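Local coordinates for fiber protein (Human adenovirus 16, PDB 3CNC) that forms the trimeric knob at the outer tip of the viral fiber, probably attaching the virus to a cellular receptor such as CD46, at residues A[53-58]-A[66-71]; A[79-84]-A[191-196]; A[90-95]-A[185-190]; A[151-156]-A[169-174]. One frame throughout, in Å; residues are numbered along the deposited sequence.

Interaction 1 of 4, residues A[53-58]-A[66-71]; sequences LTLVLV and GYITLM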
loop_
_atom_site.group_PDB
_atom_site.type_symbol
_atom_site.label_atom_id
_atom_site.label_comp_id
_atom_site.label_asym_id
_atom_site.label_seq_id
_atom_site.Cartn_x
_atom_site.Cartn_y
_atom_site.Cartn_z
ATOM N N LEU A 53 1.170 1.894 -20.681
ATOM C CA LEU A 53 0.476 1.810 -19.403
ATOM C C LEU A 53 0.590 0.419 -18.802
ATOM O O LEU A 53 0.201 -0.570 -19.429
ATOM C CB LEU A 53 -1.009 2.125 -19.575
ATOM C CG LEU A 53 -1.867 1.818 -18.336
ATOM C CD1 LEU A 53 -1.585 2.847 -17.255
ATOM C CD2 LEU A 53 -3.334 1.835 -18.706
ATOM N N THR A 54 1.140 0.339 -17.595
ATOM C CA THR A 54 1.237 -0.947 -16.909
ATOM C C THR A 54 0.231 -0.898 -15.762
ATOM O O THR A 54 0.306 -0.041 -14.883
ATOM C CB THR A 54 2.632 -1.197 -16.336
ATOM O OG1 THR A 54 3.582 -1.210 -17.404
ATOM C CG2 THR A 54 2.682 -2.550 -15.631
ATOM N N LEU A 55 -0.730 -1.802 -15.786
ATOM C CA LEU A 55 -1.732 -1.824 -14.745
ATOM C C LEU A 55 -1.980 -3.263 -14.342
ATOM O O LEU A 55 -2.236 -4.115 -15.188
ATOM C CB LEU A 55 -3.037 -1.195 -15.246
ATOM C CG LEU A 55 -4.222 -1.227 -14.266
ATOM C CD1 LEU A 55 -3.968 -0.239 -13.147
ATOM C CD2 LEU A 55 -5.535 -0.881 -14.999
ATOM N N VAL A 56 -1.885 -3.532 -13.048
ATOM C CA VAL A 56 -2.134 -4.873 -12.550
ATOM C C VAL A 56 -3.239 -4.836 -11.495
ATOM O O VAL A 56 -3.137 -4.112 -10.498
ATOM C CB VAL A 56 -0.890 -5.475 -11.905
ATOM C CG1 VAL A 56 -1.050 -6.992 -11.797
ATOM C CG2 VAL A 56 0.345 -5.090 -12.711
ATOM N N LEU A 57 -4.301 -5.598 -11.732
ATOM C CA LEU A 57 -5.409 -5.679 -10.785
ATOM C C LEU A 57 -5.439 -7.117 -10.267
ATOM O O LEU A 57 -5.536 -8.060 -11.054
ATOM C CB LEU A 57 -6.735 -5.333 -11.480
ATOM C CG LEU A 57 -6.787 -3.926 -12.099
ATOM C CD1 LEU A 57 -8.151 -3.703 -12.756
ATOM C CD2 LEU A 57 -6.529 -2.886 -11.038
ATOM N N VAL A 58 -5.342 -7.289 -8.953
ATOM C CA VAL A 58 -5.356 -8.633 -8.378
ATOM C C VAL A 58 -6.457 -8.878 -7.332
ATOM O O VAL A 58 -6.559 -8.147 -6.345
ATOM C CB VAL A 58 -4.009 -8.965 -7.713
ATOM C CG1 VAL A 58 -4.006 -10.415 -7.259
ATOM C CG2 VAL A 58 -2.870 -8.683 -8.679
ATOM N N GLY A 66 -4.129 -3.118 -6.492
ATOM C CA GLY A 66 -3.715 -2.549 -7.767
ATOM C C GLY A 66 -2.299 -2.015 -7.859
ATOM O O GLY A 66 -1.732 -1.544 -6.873
ATOM N N TYR A 67 -1.743 -2.080 -9.069
ATOM C CA TYR A 67 -0.388 -1.615 -9.365
ATOM C C TYR A 67 -0.439 -0.853 -10.690
ATOM O O TYR A 67 -0.930 -1.370 -11.685
ATOM C CB TYR A 67 0.548 -2.819 -9.506
ATOM C CG TYR A 67 1.964 -2.487 -9.938
ATOM C CD1 TYR A 67 2.982 -2.344 -8.999
ATOM C CD2 TYR A 67 2.294 -2.365 -11.296
ATOM C CE1 TYR A 67 4.304 -2.104 -9.393
ATOM C CE2 TYR A 67 3.617 -2.117 -11.707
ATOM C CZ TYR A 67 4.612 -1.995 -10.751
ATOM O OH TYR A 67 5.915 -1.803 -11.136
ATOM N N ILE A 68 0.075 0.371 -10.717
ATOM C CA ILE A 68 0.028 1.138 -11.953
ATOM C C ILE A 68 1.245 2.007 -12.166
ATOM O O ILE A 68 1.753 2.639 -11.234
ATOM C CB ILE A 68 -1.236 2.044 -12.026
ATOM C CG1 ILE A 68 -1.351 2.678 -13.416
ATOM C CG2 ILE A 68 -1.171 3.135 -10.936
ATOM C CD1 ILE A 68 -2.728 3.274 -13.714
ATOM N N THR A 69 1.681 2.036 -13.421
ATOM C CA THR A 69 2.830 2.817 -13.829
ATOM C C THR A 69 2.721 3.263 -15.300
ATOM O O THR A 69 2.145 2.563 -16.143
ATOM C CB THR A 69 4.130 1.998 -13.630
ATOM O OG1 THR A 69 5.223 2.897 -13.443
ATOM C CG2 THR A 69 4.401 1.111 -14.829
ATOM N N LEU A 70 3.284 4.434 -15.589
ATOM C CA LEU A 70 3.279 5.007 -16.935
ATOM C C LEU A 70 4.685 5.211 -17.515
ATOM O O LEU A 70 5.602 5.653 -16.814
ATOM C CB LEU A 70 2.602 6.370 -16.916
ATOM C CG LEU A 70 1.230 6.589 -17.532
ATOM C CD1 LEU A 70 1.015 8.093 -17.580
ATOM C CD2 LEU A 70 1.135 6.011 -18.950
ATOM N N MET A 71 4.856 4.895 -18.794
ATOM C CA MET A 71 6.142 5.131 -19.451
ATOM C C MET A 71 5.907 5.799 -20.805
ATOM O O MET A 71 5.249 5.230 -21.676
ATOM C CB MET A 71 6.928 3.836 -19.655
ATOM C CG MET A 71 8.345 4.122 -20.146
ATOM S SD MET A 71 9.266 2.696 -20.750
ATOM C CE MET A 71 10.301 2.361 -19.354
#
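Val56 and Tyr67 form one rung, and Thr54 and Thr69 another, of an antiparallel beta hairpin in one of the two sheets of the fiber knob's beta sandwich. The backbone ladder comes first. Thr54 N reaches Thr69 O at 2.8 Å, almost straight at 173°, and Thr69 N returns a bond to Thr54 O. Val56 and Tyr67 repeat this exchange, with Val56 N 2.7 Å from Tyr67 O. Between the bonded pairs, CA-H groups lean on the same carbonyls, as where Ile68 CA lies 3.2 Å from Thr54 O.

Apolar packing covers the Leu53, Leu55 and Ile68 face. Ile68 CD1 is wedged between the two leucines, 3.7 Å from Leu53 CD1 and 3.8 Å from Leu55 CD1, and the group looks toward Phe189 and Trp191 of the opposing sheet. The other face is mixed. Tyr67 stands with CG anti to its backbone N (chi1 175°), bringing ring atom CD2 to 3.6 Å from Val56 CG2, while its hydroxyl hydrogen-bonds Tyr137 of the second subunit. The two threonines stand side by side beyond it, tightly packed, with Thr69 CG2 only 3.3 Å from Thr54 CB.

Interaction 2 of 4, residues A[79-84]-A[191-196]; sequences TLFKNN and WSLNAE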
loop_
_atom_site.group_PDB
_atom_site.type_symbol
_atom_site.label_atom_id
_atom_site.label_comp_id
_atom_site.label_asym_id
_atom_site.label_seq_id
_atom_site.Cartn_x
_atom_site.Cartn_y
_atom_site.Cartn_z
ATOM N N THR A 79 8.012 15.117 -23.523
ATOM C CA THR A 79 8.345 16.530 -23.486
ATOM C C THR A 79 7.526 17.200 -22.398
ATOM O O THR A 79 7.913 18.245 -21.868
ATOM C CB THR A 79 8.034 17.198 -24.832
ATOM O OG1 THR A 79 8.908 16.666 -25.832
ATOM C CG2 THR A 79 8.229 18.698 -24.745
ATOM N N LEU A 80 6.399 16.578 -22.063
ATOM C CA LEU A 80 5.489 17.100 -21.055
ATOM C C LEU A 80 6.152 17.702 -19.830
ATOM O O LEU A 80 5.643 18.674 -19.270
ATOM C CB LEU A 80 4.524 16.004 -20.603
ATOM C CG LEU A 80 3.415 15.623 -21.580
ATOM C CD1 LEU A 80 2.754 14.343 -21.111
ATOM C CD2 LEU A 80 2.402 16.762 -21.685
ATOM N N PHE A 81 7.284 17.145 -19.410
ATOM C CA PHE A 81 7.950 17.647 -18.216
ATOM C C PHE A 81 8.963 18.768 -18.400
ATOM O O PHE A 81 9.875 18.938 -17.587
ATOM C CB PHE A 81 8.568 16.482 -17.438
ATOM C CG PHE A 81 7.555 15.663 -16.667
ATOM C CD1 PHE A 81 7.951 14.555 -15.931
ATOM C CD2 PHE A 81 6.206 16.016 -16.662
ATOM C CE1 PHE A 81 7.022 13.813 -15.206
ATOM C CE2 PHE A 81 5.272 15.274 -15.938
ATOM C CZ PHE A 81 5.682 14.173 -15.209
ATOM N N LYS A 82 8.798 19.539 -19.469
ATOM C CA LYS A 82 9.665 20.680 -19.701
ATOM C C LYS A 82 8.890 21.861 -19.128
ATOM O O LYS A 82 9.322 23.010 -19.220
ATOM C CB LYS A 82 9.932 20.881 -21.194
ATOM C CG LYS A 82 10.647 19.708 -21.837
ATOM C CD LYS A 82 11.661 20.149 -22.888
ATOM C CE LYS A 82 11.009 20.872 -24.063
ATOM N NZ LYS A 82 12.007 21.180 -25.133
ATOM N N ASN A 83 7.733 21.546 -18.543
ATOM C CA ASN A 83 6.851 22.523 -17.899
ATOM C C ASN A 83 6.846 22.188 -16.413
ATOM O O ASN A 83 7.129 21.050 -16.038
ATOM C CB ASN A 83 5.429 22.410 -18.444
ATOM C CG ASN A 83 5.372 22.512 -19.951
ATOM O OD1 ASN A 83 5.738 23.535 -20.529
ATOM N ND2 ASN A 83 4.913 21.447 -20.601
ATOM N N ASN A 84 6.517 23.159 -15.568
ATOM C CA ASN A 84 6.509 22.924 -14.126
ATOM C C ASN A 84 5.142 22.532 -13.563
ATOM O O ASN A 84 5.033 22.160 -12.393
ATOM C CB ASN A 84 7.009 24.162 -13.380
ATOM C CG ASN A 84 6.023 25.315 -13.437
ATOM O OD1 ASN A 84 5.948 26.122 -12.510
ATOM N ND2 ASN A 84 5.264 25.400 -14.532
ATOM N N TRP A 191 -2.122 12.081 -12.621
ATOM C CA TRP A 191 -0.875 12.389 -11.928
ATOM C C TRP A 191 -0.699 13.889 -12.038
ATOM O O TRP A 191 -0.880 14.455 -13.111
ATOM C CB TRP A 191 0.311 11.715 -12.615
ATOM C CG TRP A 191 0.328 10.232 -12.516
ATOM C CD1 TRP A 191 1.134 9.479 -11.720
ATOM C CD2 TRP A 191 -0.437 9.311 -13.304
ATOM N NE1 TRP A 191 0.931 8.145 -11.967
ATOM C CE2 TRP A 191 -0.028 8.009 -12.934
ATOM C CE3 TRP A 191 -1.427 9.458 -14.287
ATOM C CZ2 TRP A 191 -0.571 6.854 -13.515
ATOM C CZ3 TRP A 191 -1.972 8.305 -14.871
ATOM C CH2 TRP A 191 -1.539 7.020 -14.480
ATOM N N SER A 192 -0.330 14.534 -10.943
ATOM C CA SER A 192 -0.164 15.975 -10.984
ATOM C C SER A 192 1.221 16.459 -10.584
ATOM O O SER A 192 1.703 16.173 -9.486
ATOM C CB SER A 192 -1.214 16.634 -10.092
ATOM O OG SER A 192 -1.054 18.036 -10.083
ATOM N N LEU A 193 1.852 17.194 -11.493
ATOM C CA LEU A 193 3.171 17.764 -11.260
ATOM C C LEU A 193 2.986 19.255 -11.050
ATOM O O LEU A 193 2.532 19.953 -11.952
ATOM C CB LEU A 193 4.078 17.547 -12.472
ATOM C CG LEU A 193 5.430 18.274 -12.427
ATOM C CD1 LEU A 193 6.267 17.737 -11.273
ATOM C CD2 LEU A 193 6.172 18.094 -13.758
ATOM N N ASN A 194 3.319 19.740 -9.861
ATOM C CA ASN A 194 3.198 21.158 -9.550
ATOM C C ASN A 194 4.454 21.616 -8.802
ATOM O O ASN A 194 4.446 21.783 -7.581
ATOM C CB ASN A 194 1.956 21.409 -8.697
ATOM C CG ASN A 194 1.730 22.887 -8.418
ATOM O OD1 ASN A 194 1.693 23.703 -9.342
ATOM N ND2 ASN A 194 1.576 23.238 -7.142
ATOM N N ALA A 195 5.533 21.832 -9.545
ATOM C CA ALA A 195 6.790 22.227 -8.930
ATOM C C ALA A 195 7.257 23.643 -9.246
ATOM O O ALA A 195 6.669 24.347 -10.069
ATOM C CB ALA A 195 7.861 21.238 -9.318
ATOM N N GLU A 196 8.326 24.045 -8.564
ATOM C CA GLU A 196 8.926 25.362 -8.738
ATOM C C GLU A 196 9.359 25.548 -10.182
ATOM O O GLU A 196 8.938 26.489 -10.857
ATOM C CB GLU A 196 10.145 25.508 -7.826
ATOM C CG GLU A 196 9.814 25.585 -6.348
ATOM C CD GLU A 196 9.263 26.939 -5.945
ATOM O OE1 GLU A 196 8.285 27.401 -6.575
ATOM O OE2 GLU A 196 9.806 27.541 -4.993
#
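Phe81 and Leu193 make a CH-pi contact, and a single backbone hydrogen bond joins Asn84 to Ala195 beside it; together they fasten a loop to the end of a strand near the periphery of the knob. The 79-84 segment lies in the connection between strands 63-72 and 85-94, and 191-196 runs off the end of strand 185-194.

Methyl CD2 of Leu193 sits over one face of the Phe81 ring, 3.9 Å from the centroid and offset toward the rim, where it is 3.6 Å from Phe81 CD2. In Leu193 a chi1 of 172° and a chi2 of 64° together bring this methyl over the ring. Tyr158 meets the same phenyl edge-to-face, and Leu206 also packs on it, so the ring is gripped by several parts of the chain.

Phe81 is offered from a type I beta turn, Thr79 to Lys82, closed by Lys82 N to Thr79 O at 2.9 Å. Asn83 folds its amide back over this turn: ND2 donates to Leu80 O at 3.2 Å, from above the carbonyl plane.

Past the turn the loop runs into the antiparallel sheet. Strands 85-94 and 185-194 are already paired at Val86 and Leu193, and Asn84 with Ala195 prolongs that ladder by one step, where the strands give way to loop. Asn84 O accepts from Ala195 N at 2.9 Å, with the donor nearly along the C=O axis and an angle of 158° at the hydrogen. The CA-H of Asn194 approaches the same oxygen, with CA at 3.5 Å.

Interaction 3 of 4, residues A[90-95]-A[185-190]; sequences VNLAFD and YAMNFS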
loop_
_atom_site.group_PDB
_atom_site.type_symbol
_atom_site.label_atom_id
_atom_site.label_comp_id
_atom_site.label_asym_id
_atom_site.label_seq_id
_atom_site.Cartn_x
_atom_site.Cartn_y
_atom_site.Cartn_z
ATOM N N VAL A 90 -5.547 9.239 -17.339
ATOM C CA VAL A 90 -5.735 7.964 -17.992
ATOM C C VAL A 90 -7.117 7.573 -17.504
ATOM O O VAL A 90 -7.325 7.350 -16.312
ATOM C CB VAL A 90 -4.697 6.924 -17.542
ATOM C CG1 VAL A 90 -5.075 5.554 -18.068
ATOM C CG2 VAL A 90 -3.317 7.318 -18.053
ATOM N N ASN A 91 -8.074 7.527 -18.418
ATOM C CA ASN A 91 -9.433 7.180 -18.042
ATOM C C ASN A 91 -9.743 5.782 -18.540
ATOM O O ASN A 91 -9.362 5.413 -19.650
ATOM C CB ASN A 91 -10.415 8.194 -18.641
ATOM C CG ASN A 91 -9.967 9.635 -18.421
ATOM O OD1 ASN A 91 -9.662 10.047 -17.295
ATOM N ND2 ASN A 91 -9.928 10.408 -19.502
ATOM N N LEU A 92 -10.429 5.003 -17.710
ATOM C CA LEU A 92 -10.794 3.632 -18.057
ATOM C C LEU A 92 -12.297 3.409 -17.890
ATOM O O LEU A 92 -12.865 3.668 -16.817
ATOM C CB LEU A 92 -10.024 2.653 -17.167
ATOM C CG LEU A 92 -8.642 2.141 -17.592
ATOM C CD1 LEU A 92 -7.805 3.242 -18.179
ATOM C CD2 LEU A 92 -7.960 1.516 -16.382
ATOM N N ALA A 93 -12.941 2.943 -18.956
ATOM C CA ALA A 93 -14.374 2.674 -18.924
ATOM C C ALA A 93 -14.599 1.213 -19.302
ATOM O O ALA A 93 -14.063 0.732 -20.299
ATOM C CB ALA A 93 -15.106 3.604 -19.895
ATOM N N PHE A 94 -15.393 0.509 -18.502
ATOM C CA PHE A 94 -15.649 -0.907 -18.755
ATOM C C PHE A 94 -17.138 -1.173 -18.978
ATOM O O PHE A 94 -17.983 -0.430 -18.492
ATOM C CB PHE A 94 -15.155 -1.764 -17.565
ATOM C CG PHE A 94 -13.786 -1.382 -17.037
ATOM C CD1 PHE A 94 -13.602 -0.215 -16.300
ATOM C CD2 PHE A 94 -12.684 -2.197 -17.265
ATOM C CE1 PHE A 94 -12.332 0.132 -15.797
ATOM C CE2 PHE A 94 -11.409 -1.858 -16.765
ATOM C CZ PHE A 94 -11.236 -0.693 -16.033
ATOM N N ASP A 95 -17.460 -2.235 -19.708
ATOM C CA ASP A 95 -18.858 -2.579 -19.948
ATOM C C ASP A 95 -19.369 -3.446 -18.783
ATOM O O ASP A 95 -18.677 -3.607 -17.780
ATOM C CB ASP A 95 -19.015 -3.322 -21.280
ATOM C CG ASP A 95 -18.265 -4.636 -21.307
ATOM O OD1 ASP A 95 -17.708 -5.035 -20.265
ATOM O OD2 ASP A 95 -18.232 -5.280 -22.375
ATOM N N TYR A 185 -18.706 0.474 -15.526
ATOM C CA TYR A 185 -17.716 0.835 -14.512
ATOM C C TYR A 185 -16.721 1.846 -15.013
ATOM O O TYR A 185 -16.493 1.958 -16.216
ATOM C CB TYR A 185 -16.950 -0.399 -14.047
ATOM C CG TYR A 185 -17.849 -1.531 -13.651
ATOM C CD1 TYR A 185 -18.253 -2.481 -14.586
ATOM C CD2 TYR A 185 -18.355 -1.615 -12.354
ATOM C CE1 TYR A 185 -19.144 -3.487 -14.240
ATOM C CE2 TYR A 185 -19.252 -2.617 -11.996
ATOM C CZ TYR A 185 -19.642 -3.548 -12.942
ATOM O OH TYR A 185 -20.531 -4.535 -12.594
ATOM N N ALA A 186 -16.118 2.573 -14.081
ATOM C CA ALA A 186 -15.125 3.570 -14.434
ATOM C C ALA A 186 -13.984 3.565 -13.438
ATOM O O ALA A 186 -14.188 3.341 -12.242
ATOM C CB ALA A 186 -15.757 4.977 -14.489
ATOM N N MET A 187 -12.785 3.834 -13.944
ATOM C CA MET A 187 -11.584 3.898 -13.118
ATOM C C MET A 187 -10.651 4.927 -13.749
ATOM O O MET A 187 -10.068 4.675 -14.795
ATOM C CB MET A 187 -10.916 2.523 -13.065
ATOM C CG MET A 187 -9.734 2.440 -12.114
ATOM S SD MET A 187 -9.273 0.719 -11.781
ATOM C CE MET A 187 -8.037 0.469 -12.942
ATOM N N ASN A 188 -10.515 6.090 -13.125
ATOM C CA ASN A 188 -9.654 7.133 -13.674
ATOM C C ASN A 188 -8.454 7.451 -12.810
ATOM O O ASN A 188 -8.544 7.485 -11.580
ATOM C CB ASN A 188 -10.445 8.425 -13.908
ATOM C CG ASN A 188 -11.592 8.228 -14.863
ATOM O OD1 ASN A 188 -11.621 7.255 -15.614
ATOM N ND2 ASN A 188 -12.543 9.152 -14.853
ATOM N N PHE A 189 -7.325 7.682 -13.466
ATOM C CA PHE A 189 -6.107 8.026 -12.763
ATOM C C PHE A 189 -5.590 9.333 -13.332
ATOM O O PHE A 189 -5.716 9.588 -14.534
ATOM C CB PHE A 189 -5.025 6.968 -12.971
ATOM C CG PHE A 189 -5.432 5.588 -12.581
ATOM C CD1 PHE A 189 -6.159 4.795 -13.454
ATOM C CD2 PHE A 189 -5.065 5.071 -11.342
ATOM C CE1 PHE A 189 -6.519 3.496 -13.107
ATOM C CE2 PHE A 189 -5.416 3.769 -10.974
ATOM C CZ PHE A 189 -6.142 2.978 -11.853
ATOM N N SER A 190 -5.032 10.163 -12.464
ATOM C CA SER A 190 -4.436 11.416 -12.887
ATOM C C SER A 190 -3.221 11.670 -11.995
ATOM O O SER A 190 -3.277 11.457 -10.783
ATOM C CB SER A 190 -5.431 12.592 -12.797
ATOM O OG SER A 190 -5.740 12.950 -11.466
#
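Met187 lies alongside Leu92, pointing the same way, the two forming a hydrogen-bonded pair between neighbouring antiparallel strands, and its chain can be followed outward. CB, at the root, is 3.9 Å from Phe94 CE1 and meets that ring at its edge. With chi1 at -174°, CG is turned to the side opposite the backbone N, and it and SD run outward from the sheet. The chain then turns about the CG-SD bond, and the terminal methyl CE arrives 3.6 Å from Leu92 CD2 while lying at the edge of the Phe189 ring, in its plane.

The backbone beneath is bonded in both directions: Met187 N gives to Leu92 O at 2.9 Å. The return bond, from Leu92 N to Met187 O, is weak, bent to 128°, and the same N-H is shared with a side chain. On the opposite face Asn188 OD1 comes within 3.3 Å of Leu92 N, at 146°, so one N-H serves two acceptors. Farther along, Phe94 N bonds to Tyr185 O.

Strand 185-194 is flanked by 85-94 on one edge and by 165-174 on the other, while Leu92, Met187 and Phe189 press against Leu55 of strand 51-60 in the facing sheet of the sandwich.

Interaction 4 of 4, residues A[151-156]-A[169-174]; sequences YIYGEC and KVTVTL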
loop_
_atom_site.group_PDB
_atom_site.type_symbol
_atom_site.label_atom_id
_atom_site.label_comp_id
_atom_site.label_asym_id
_atom_site.label_seq_id
_atom_site.Cartn_x
_atom_site.Cartn_y
_atom_site.Cartn_z
ATOM N N TYR A 151 -13.093 8.639 -4.351
ATOM C CA TYR A 151 -11.712 9.027 -4.616
ATOM C C TYR A 151 -10.630 8.433 -3.720
ATOM O O TYR A 151 -10.802 8.297 -2.503
ATOM C CB TYR A 151 -11.552 10.549 -4.533
ATOM C CG TYR A 151 -12.400 11.358 -5.476
ATOM C CD1 TYR A 151 -13.531 12.036 -5.017
ATOM C CD2 TYR A 151 -12.048 11.489 -6.820
ATOM C CE1 TYR A 151 -14.292 12.834 -5.875
ATOM C CE2 TYR A 151 -12.795 12.283 -7.688
ATOM C CZ TYR A 151 -13.915 12.956 -7.209
ATOM O OH TYR A 151 -14.632 13.766 -8.059
ATOM N N ILE A 152 -9.497 8.113 -4.336
ATOM C CA ILE A 152 -8.338 7.609 -3.620
ATOM C C ILE A 152 -7.235 8.608 -3.959
ATOM O O ILE A 152 -7.034 8.935 -5.135
ATOM C CB ILE A 152 -7.891 6.203 -4.127
ATOM C CG1 ILE A 152 -8.912 5.130 -3.742
ATOM C CG2 ILE A 152 -6.539 5.855 -3.549
ATOM C CD1 ILE A 152 -8.667 3.774 -4.422
ATOM N N TYR A 153 -6.542 9.112 -2.943
ATOM C CA TYR A 153 -5.443 10.037 -3.167
ATOM C C TYR A 153 -4.157 9.383 -2.674
ATOM O O TYR A 153 -4.170 8.598 -1.721
ATOM C CB TYR A 153 -5.671 11.363 -2.435
ATOM C CG TYR A 153 -7.020 11.978 -2.717
ATOM C CD1 TYR A 153 -8.125 11.664 -1.923
ATOM C CD2 TYR A 153 -7.208 12.839 -3.802
ATOM C CE1 TYR A 153 -9.386 12.188 -2.201
ATOM C CE2 TYR A 153 -8.470 13.375 -4.091
ATOM C CZ TYR A 153 -9.553 13.042 -3.283
ATOM O OH TYR A 153 -10.800 13.554 -3.543
ATOM N N GLY A 154 -3.046 9.694 -3.332
ATOM C CA GLY A 154 -1.779 9.111 -2.939
ATOM C C GLY A 154 -0.630 9.818 -3.618
ATOM O O GLY A 154 -0.755 10.987 -3.999
ATOM N N GLU A 155 0.481 9.113 -3.806
ATOM C CA GLU A 155 1.634 9.743 -4.422
ATOM C C GLU A 155 2.687 8.801 -5.010
ATOM O O GLU A 155 2.895 7.690 -4.515
ATOM C CB GLU A 155 2.288 10.639 -3.378
ATOM C CG GLU A 155 3.028 11.810 -3.936
ATOM C CD GLU A 155 3.258 12.861 -2.882
ATOM O OE1 GLU A 155 4.122 12.645 -1.999
ATOM O OE2 GLU A 155 2.557 13.897 -2.929
ATOM N N CYS A 156 3.333 9.249 -6.082
ATOM C CA CYS A 156 4.417 8.490 -6.700
ATOM C C CYS A 156 5.473 9.499 -7.147
ATOM O O CYS A 156 5.413 10.668 -6.743
ATOM C CB CYS A 156 3.923 7.602 -7.864
ATOM S SG CYS A 156 3.232 8.399 -9.307
ATOM N N LYS A 169 1.233 13.960 -7.438
ATOM C CA LYS A 169 0.005 13.715 -6.699
ATOM C C LYS A 169 -0.917 12.899 -7.592
ATOM O O LYS A 169 -1.235 13.294 -8.719
ATOM C CB LYS A 169 -0.633 15.043 -6.285
ATOM C CG LYS A 169 0.229 15.791 -5.273
ATOM C CD LYS A 169 -0.324 17.156 -4.891
ATOM C CE LYS A 169 0.582 17.824 -3.857
ATOM N NZ LYS A 169 0.157 19.214 -3.535
ATOM N N VAL A 170 -1.320 11.742 -7.074
ATOM C CA VAL A 170 -2.164 10.805 -7.792
ATOM C C VAL A 170 -3.592 10.784 -7.282
ATOM O O VAL A 170 -3.820 10.730 -6.075
ATOM C CB VAL A 170 -1.611 9.384 -7.645
ATOM C CG1 VAL A 170 -2.475 8.408 -8.419
ATOM C CG2 VAL A 170 -0.162 9.346 -8.100
ATOM N N THR A 171 -4.553 10.814 -8.200
ATOM C CA THR A 171 -5.960 10.762 -7.814
ATOM C C THR A 171 -6.616 9.648 -8.591
ATOM O O THR A 171 -6.492 9.593 -9.810
ATOM C CB THR A 171 -6.734 12.042 -8.158
ATOM O OG1 THR A 171 -6.113 13.164 -7.534
ATOM C CG2 THR A 171 -8.170 11.936 -7.653
ATOM N N VAL A 172 -7.299 8.751 -7.890
ATOM C CA VAL A 172 -7.983 7.665 -8.559
ATOM C C VAL A 172 -9.465 7.892 -8.365
ATOM O O VAL A 172 -9.914 8.148 -7.254
ATOM C CB VAL A 172 -7.618 6.290 -7.961
ATOM C CG1 VAL A 172 -8.198 5.189 -8.814
ATOM C CG2 VAL A 172 -6.125 6.145 -7.859
ATOM N N THR A 173 -10.228 7.831 -9.447
ATOM C CA THR A 173 -11.664 8.007 -9.342
ATOM C C THR A 173 -12.312 6.681 -9.702
ATOM O O THR A 173 -11.999 6.102 -10.740
ATOM C CB THR A 173 -12.182 9.091 -10.301
ATOM O OG1 THR A 173 -11.425 10.294 -10.119
ATOM C CG2 THR A 173 -13.662 9.379 -10.017
ATOM N N LEU A 174 -13.199 6.190 -8.841
ATOM C CA LEU A 174 -13.872 4.920 -9.109
ATOM C C LEU A 174 -15.366 5.158 -9.386
ATOM O O LEU A 174 -16.038 5.831 -8.608
ATOM C CB LEU A 174 -13.700 3.969 -7.917
ATOM C CG LEU A 174 -12.267 3.678 -7.426
ATOM C CD1 LEU A 174 -12.302 2.847 -6.160
ATOM C CD2 LEU A 174 -11.486 2.950 -8.496
#
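Tyr151 rests beside Thr173, and Tyr153 beside Thr171, so that two large rings and two small threonines interlock on one face of an antiparallel hairpin. Thr171 fills the dip between the rings: its methyl CG2 lies 4.0 Å from Tyr151 CD2 and 3.9 Å from Tyr153 CE2. Thr173 OG1 comes to the edge of the Tyr151 ring, 3.4 Å from CE2. Tyr151 carries CG anti to its carbonyl carbon (chi1 -59°), laying the ring along the threonine.

The other face is shaped by branched aliphatic chains. Ile152 CB abuts Val172 CB at 3.8 Å, and farther out Ile152 CD1 meets Leu174 CD1. At Gly154 the strand presents no side chain to its partner Val170, whose CG2 methyl instead bears on Cys156 SG, 3.7 Å away. Within the sheet itself, Val172 N donates to Ile152 O at 2.8 Å and 168°, while Gly154 N and Val170 O bond at 3.0 Å.

Strand 151-159 is the outermost of its sheet within the subunit, with Phe212 of the third subunit packing on Ile152. On its other edge strand 165-174 pairs with 185-194, and Val170 and Val172 touch Phe211 of strand 211-216 across the sandwich.

In the fold
Interactions 1 and 3 are the buried core, lying in opposite sheets of the sandwich and meeting where Leu55 CD2 touches Met187 CE at 3.5 Å. Interactions 3 and 4 share a sheet: strand 165-174 is hydrogen-bonded to strand 185-194, as between Thr173 N and Asn188 O. Interaction 2 is the most peripheral, its centre about 19 Å from the centre of the chain, yet it uses the same strand 185-194, and its Trp191 packs on residues of all three other contacts. The chemistry follows the position. Full backbone ladders with aliphatic and aromatic packing hold the sheets, interaction 4 adds tyrosines and threonines on one face, and the loop contact of interaction 2 has a single backbone hydrogen bond and a CH-pi contact.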